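PDB 4ATW: alpha-l-arabinofuranosidase domain protein from Thermotoga maritima, which hydrolyses terminal non-reducing alpha-L-arabinofuranoside residues in alpha-L-arabinosides, as a thermostable glycoside hydrolase. Local coordinates for residues Ser240-Lys254 and Lys300-Leu312. Sequence-based numbering, arbitrary orientation.
Sequences SDDYYETVSTVYLLK and KDGIFACGVLVLL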
loop_
_atom_site.group_PDB
_atom_site.type_symbol
_atom_site.label_atom_id
_atom_site.label_comp_id
_atom_site.label_asym_id
_atom_site.label_seq_id
_atom_site.Cartn_x
_atom_site.Cartn_y
_atom_site.Cartn_z
ATOM N N SER A 240 17.672 5.284 -2.890
ATOM C CA SER A 240 19.055 5.647 -3.141
ATOM C C SER A 240 19.050 6.959 -3.868
ATOM O O SER A 240 18.039 7.351 -4.430
ATOM C CB SER A 240 19.716 4.611 -4.034
ATOM O OG SER A 240 20.762 5.204 -4.778
ATOM N N ASP A 241 20.180 7.640 -3.866
ATOM C CA ASP A 241 20.251 8.916 -4.553
ATOM C C ASP A 241 20.237 8.763 -6.072
ATOM O O ASP A 241 19.583 9.541 -6.793
ATOM C CB ASP A 241 21.493 9.659 -4.117
ATOM C CG ASP A 241 21.263 10.447 -2.866
ATOM O OD1 ASP A 241 20.089 10.773 -2.590
ATOM O OD2 ASP A 241 22.248 10.747 -2.166
ATOM N N ASP A 242 20.964 7.762 -6.559
ATOM C CA ASP A 242 21.016 7.515 -7.983
ATOM C C ASP A 242 19.622 7.119 -8.497
ATOM O O ASP A 242 18.944 6.229 -7.951
ATOM C CB ASP A 242 22.032 6.428 -8.306
ATOM C CG ASP A 242 22.063 6.108 -9.776
ATOM O OD1 ASP A 242 22.454 6.988 -10.575
ATOM O OD2 ASP A 242 21.668 4.982 -10.146
ATOM N N TYR A 243 19.197 7.808 -9.547
ATOM C CA TYR A 243 17.911 7.571 -10.157
ATOM C C TYR A 243 17.606 6.102 -10.378
ATOM O O TYR A 243 16.623 5.585 -9.848
ATOM C CB TYR A 243 17.853 8.281 -11.489
ATOM C CG TYR A 243 16.616 7.936 -12.287
ATOM C CD1 TYR A 243 15.383 8.464 -11.948
ATOM C CD2 TYR A 243 16.682 7.049 -13.376
ATOM C CE1 TYR A 243 14.248 8.122 -12.665
ATOM C CE2 TYR A 243 15.546 6.702 -14.093
ATOM C CZ TYR A 243 14.327 7.236 -13.737
ATOM O OH TYR A 243 13.181 6.870 -14.430
ATOM N N TYR A 244 18.447 5.441 -11.178
ATOM C CA TYR A 244 18.269 4.026 -11.512
ATOM C C TYR A 244 18.347 3.067 -10.344
ATOM O O TYR A 244 17.575 2.117 -10.282
ATOM C CB TYR A 244 19.291 3.598 -12.550
ATOM C CG TYR A 244 19.036 4.138 -13.939
ATOM C CD1 TYR A 244 17.876 3.825 -14.626
ATOM C CD2 TYR A 244 19.989 4.910 -14.587
ATOM C CE1 TYR A 244 17.670 4.263 -15.927
ATOM C CE2 TYR A 244 19.797 5.353 -15.882
ATOM C CZ TYR A 244 18.641 5.030 -16.551
ATOM O OH TYR A 244 18.499 5.494 -17.848
ATOM N N GLU A 245 19.290 3.296 -9.435
ATOM C CA GLU A 245 19.401 2.428 -8.277
ATOM C C GLU A 245 18.039 2.443 -7.613
ATOM O O GLU A 245 17.632 1.459 -7.025
ATOM C CB GLU A 245 20.447 2.938 -7.286
ATOM C CG GLU A 245 21.863 2.867 -7.783
ATOM C CD GLU A 245 22.886 3.085 -6.679
ATOM O OE1 GLU A 245 22.486 3.222 -5.500
ATOM O OE2 GLU A 245 24.101 3.109 -6.987
ATOM N N THR A 246 17.327 3.559 -7.715
ATOM C CA THR A 246 16.013 3.648 -7.099
ATOM C C THR A 246 14.894 3.031 -7.938
ATOM O O THR A 246 14.181 2.159 -7.470
ATOM C CB THR A 246 15.653 5.119 -6.728
ATOM O OG1 THR A 246 16.588 5.603 -5.758
ATOM C CG2 THR A 246 14.285 5.202 -6.105
ATOM N N VAL A 247 14.722 3.455 -9.179
ATOM C CA VAL A 247 13.638 2.867 -9.967
ATOM C C VAL A 247 13.846 1.394 -10.242
ATOM O O VAL A 247 12.904 0.634 -10.183
ATOM C CB VAL A 247 13.407 3.569 -11.339
ATOM C CG1 VAL A 247 12.991 4.989 -11.125
ATOM C CG2 VAL A 247 14.655 3.497 -12.184
ATOM N N SER A 248 15.074 0.987 -10.524
ATOM C CA SER A 248 15.327 -0.413 -10.837
ATOM C C SER A 248 14.962 -1.430 -9.744
ATOM O O SER A 248 14.830 -2.629 -10.026
ATOM C CB SER A 248 16.792 -0.615 -11.230
ATOM O OG SER A 248 17.653 -0.594 -10.101
ATOM N N THR A 249 14.783 -0.967 -8.509
ATOM C CA THR A 249 14.454 -1.887 -7.453
ATOM C C THR A 249 13.020 -2.336 -7.547
ATOM O O THR A 249 12.553 -3.079 -6.684
ATOM C CB THR A 249 14.651 -1.290 -6.056
ATOM O OG1 THR A 249 13.938 -0.059 -5.973
ATOM C CG2 THR A 249 16.120 -1.077 -5.753
ATOM N N VAL A 250 12.283 -1.878 -8.548
ATOM C CA VAL A 250 10.893 -2.339 -8.670
ATOM C C VAL A 250 11.005 -3.752 -9.231
ATOM O O VAL A 250 10.149 -4.598 -9.020
ATOM C CB VAL A 250 10.028 -1.402 -9.593
ATOM C CG1 VAL A 250 10.783 -1.067 -10.810
ATOM C CG2 VAL A 250 8.733 -2.050 -9.984
ATOM N N TYR A 251 12.110 -4.024 -9.902
ATOM C CA TYR A 251 12.277 -5.347 -10.436
ATOM C C TYR A 251 12.961 -6.261 -9.443
ATOM O O TYR A 251 12.981 -7.471 -9.620
ATOM C CB TYR A 251 12.954 -5.271 -11.800
ATOM C CG TYR A 251 11.980 -4.619 -12.778
ATOM C CD1 TYR A 251 10.950 -5.367 -13.383
ATOM C CD2 TYR A 251 11.982 -3.231 -12.982
ATOM C CE1 TYR A 251 9.950 -4.746 -14.153
ATOM C CE2 TYR A 251 10.982 -2.601 -13.744
ATOM C CZ TYR A 251 9.972 -3.366 -14.320
ATOM O OH TYR A 251 8.971 -2.750 -15.023
ATOM N N LEU A 252 13.494 -5.677 -8.376
ATOM C CA LEU A 252 14.090 -6.463 -7.304
ATOM C C LEU A 252 12.872 -6.932 -6.506
ATOM O O LEU A 252 12.724 -8.106 -6.211
ATOM C CB LEU A 252 14.992 -5.593 -6.425
ATOM C CG LEU A 252 15.828 -6.223 -5.308
ATOM C CD1 LEU A 252 16.591 -5.148 -4.583
ATOM C CD2 LEU A 252 14.932 -6.929 -4.344
ATOM N N LEU A 253 11.970 -6.011 -6.184
ATOM C CA LEU A 253 10.762 -6.356 -5.449
ATOM C C LEU A 253 10.052 -7.499 -6.167
ATOM O O LEU A 253 9.403 -8.333 -5.540
ATOM C CB LEU A 253 9.834 -5.144 -5.346
ATOM C CG LEU A 253 8.463 -5.516 -4.773
ATOM C CD1 LEU A 253 8.549 -5.814 -3.281
ATOM C CD2 LEU A 253 7.486 -4.392 -5.044
ATOM N N LYS A 254 10.185 -7.543 -7.487
ATOM C CA LYS A 254 9.535 -8.593 -8.251
ATOM C C LYS A 254 10.072 -9.968 -7.828
ATOM O O LYS A 254 9.309 -10.859 -7.431
ATOM C CB LYS A 254 9.757 -8.381 -9.755
ATOM C CG LYS A 254 8.981 -9.357 -10.658
ATOM C CD LYS A 254 9.753 -9.580 -11.943
ATOM C CE LYS A 254 9.021 -10.487 -12.922
ATOM N NZ LYS A 254 9.921 -10.905 -14.074
ATOM N N LYS A 300 11.697 10.943 -9.011
ATOM C CA LYS A 300 12.417 9.683 -9.093
ATOM C C LYS A 300 11.601 8.641 -8.339
ATOM O O LYS A 300 11.232 7.611 -8.905
ATOM C CB LYS A 300 13.775 9.825 -8.422
ATOM C CG LYS A 300 14.562 8.540 -8.275
ATOM C CD LYS A 300 15.905 8.776 -7.540
ATOM C CE LYS A 300 15.820 8.619 -6.005
ATOM N NZ LYS A 300 15.074 9.674 -5.269
ATOM N N ASP A 301 11.309 8.933 -7.065
ATOM C CA ASP A 301 10.561 8.038 -6.206
ATOM C C ASP A 301 9.175 7.781 -6.726
ATOM O O ASP A 301 8.667 6.661 -6.633
ATOM C CB ASP A 301 10.489 8.617 -4.813
ATOM C CG ASP A 301 11.852 8.980 -4.275
ATOM O OD1 ASP A 301 12.781 8.145 -4.378
ATOM O OD2 ASP A 301 12.000 10.103 -3.745
ATOM N N GLY A 302 8.553 8.815 -7.278
ATOM C CA GLY A 302 7.208 8.649 -7.818
ATOM C C GLY A 302 7.150 7.646 -8.968
ATOM O O GLY A 302 6.157 6.921 -9.145
ATOM N N ILE A 303 8.211 7.621 -9.767
ATOM C CA ILE A 303 8.292 6.689 -10.885
ATOM C C ILE A 303 8.373 5.273 -10.316
ATOM O O ILE A 303 7.711 4.368 -10.815
ATOM C CB ILE A 303 9.528 6.986 -11.774
ATOM C CG1 ILE A 303 9.301 8.299 -12.534
ATOM C CG2 ILE A 303 9.825 5.810 -12.695
ATOM C CD1 ILE A 303 8.049 8.338 -13.380
ATOM N N PHE A 304 9.172 5.091 -9.262
ATOM C CA PHE A 304 9.296 3.786 -8.631
ATOM C C PHE A 304 7.920 3.321 -8.196
ATOM O O PHE A 304 7.531 2.174 -8.411
ATOM C CB PHE A 304 10.209 3.862 -7.410
ATOM C CG PHE A 304 10.068 2.684 -6.499
ATOM C CD1 PHE A 304 10.778 1.500 -6.744
ATOM C CD2 PHE A 304 9.152 2.716 -5.458
ATOM C CE1 PHE A 304 10.568 0.368 -5.971
ATOM C CE2 PHE A 304 8.937 1.592 -4.686
ATOM C CZ PHE A 304 9.647 0.410 -4.945
ATOM N N ALA A 305 7.197 4.235 -7.570
ATOM C CA ALA A 305 5.867 3.962 -7.082
ATOM C C ALA A 305 4.990 3.580 -8.252
ATOM O O ALA A 305 4.163 2.662 -8.182
ATOM C CB ALA A 305 5.323 5.205 -6.389
ATOM N N CYS A 306 5.189 4.301 -9.342
ATOM C CA CYS A 306 4.409 4.064 -10.531
ATOM C C CYS A 306 4.652 2.625 -11.002
ATOM O O CYS A 306 3.714 1.861 -11.279
ATOM C CB CYS A 306 4.816 5.091 -11.586
ATOM S SG CYS A 306 3.422 6.089 -12.174
ATOM N N GLY A 307 5.925 2.263 -11.056
ATOM C CA GLY A 307 6.305 0.937 -11.495
ATOM C C GLY A 307 5.769 -0.173 -10.616
ATOM O O GLY A 307 5.289 -1.220 -11.105
ATOM N N VAL A 308 5.865 0.037 -9.310
ATOM C CA VAL A 308 5.351 -0.946 -8.381
ATOM C C VAL A 308 3.872 -1.231 -8.697
ATOM O O VAL A 308 3.463 -2.386 -8.833
ATOM C CB VAL A 308 5.504 -0.452 -6.921
ATOM C CG1 VAL A 308 4.840 -1.430 -5.960
ATOM C CG2 VAL A 308 6.983 -0.334 -6.581
ATOM N N LEU A 309 3.078 -0.175 -8.838
ATOM C CA LEU A 309 1.650 -0.346 -9.137
ATOM C C LEU A 309 1.430 -1.130 -10.425
ATOM O O LEU A 309 0.515 -1.953 -10.513
ATOM C CB LEU A 309 0.931 1.018 -9.224
ATOM C CG LEU A 309 0.750 1.781 -7.912
ATOM C CD1 LEU A 309 0.162 3.140 -8.214
ATOM C CD2 LEU A 309 -0.115 1.000 -6.954
ATOM N N VAL A 310 2.264 -0.876 -11.422
ATOM C CA VAL A 310 2.127 -1.610 -12.664
ATOM C C VAL A 310 2.423 -3.097 -12.419
ATOM O O VAL A 310 1.712 -3.976 -12.937
ATOM C CB VAL A 310 3.094 -1.113 -13.727
ATOM C CG1 VAL A 310 2.922 -1.948 -14.983
ATOM C CG2 VAL A 310 2.866 0.362 -14.004
ATOM N N LEU A 311 3.483 -3.364 -11.642
ATOM C CA LEU A 311 3.897 -4.716 -11.291
ATOM C C LEU A 311 2.717 -5.422 -10.607
ATOM O O LEU A 311 2.248 -6.478 -11.054
ATOM C CB LEU A 311 5.094 -4.625 -10.352
ATOM C CG LEU A 311 5.643 -5.983 -9.939
ATOM C CD1 LEU A 311 6.188 -6.693 -11.148
ATOM C CD2 LEU A 311 6.736 -5.827 -8.918
ATOM N N LEU A 312 2.222 -4.807 -9.534
ATOM C CA LEU A 312 1.100 -5.348 -8.790
ATOM C C LEU A 312 -0.059 -5.556 -9.723
ATOM O O LEU A 312 -0.745 -6.574 -9.666
ATOM C CB LEU A 312 0.682 -4.405 -7.656
ATOM C CG LEU A 312 1.747 -4.268 -6.558
ATOM C CD1 LEU A 312 1.314 -3.216 -5.579
ATOM C CD2 LEU A 312 1.952 -5.597 -5.814
#
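Val250 and Phe304 sit mid-way along a buried, largely apolar helix-to-helix contact on the outside of the parallel (beta/alpha)8 barrel. Helices 243-247 and 250-254 follow barrel strand 231-238, and helix 300-312 follows strand 276-284. Both short helices run roughly parallel to 300-312, at 28° and 32°. A type I turn from Val247 to Val250 lies between them.

At one end the methylenes of Lys300 lie across Thr246 at about a right angle. Lys300 CG is 3.8 Å from Tyr243 CD1. The lysine chain bends beyond CG, and Lys300 NZ reaches Asp301 OD1 at 2.9 Å in a salt bridge, meeting it from above the carboxylate plane. Asp301 OD2 pairs with Arg287.

Val247 and Ile303 lie side by side, with Val247 CG1 3.6 Å from Ile303 CG2. With chi1 at 163°, the Phe304 ring swings off the helix toward the turn. Phe304 CE1 approaches Thr249 OG1, whose hydroxyl donates to Thr246 O. The same oxygen is also hydrogen-bonded to Thr238 OG1 of strand 231-238. Phe236, Thr238 and Trp282 of the barrel strands also touch the Phe304 ring.

Val250 CG2 sits over the backbone at Gly307, 3.6 Å from Gly307 C. Leu253 CD2 meets Val308 CG1 at 4.1 Å. Leu311 CD1 packs on Lys254 CG at 3.9 Å.

Cohesion across the interface therefore comes mainly from apolar burial. The buried ammonium of Lys300 is probably stabilised mainly by Asp301 within its own helix, with weaker help from Tyr286, while the lysine's methylenes do the packing.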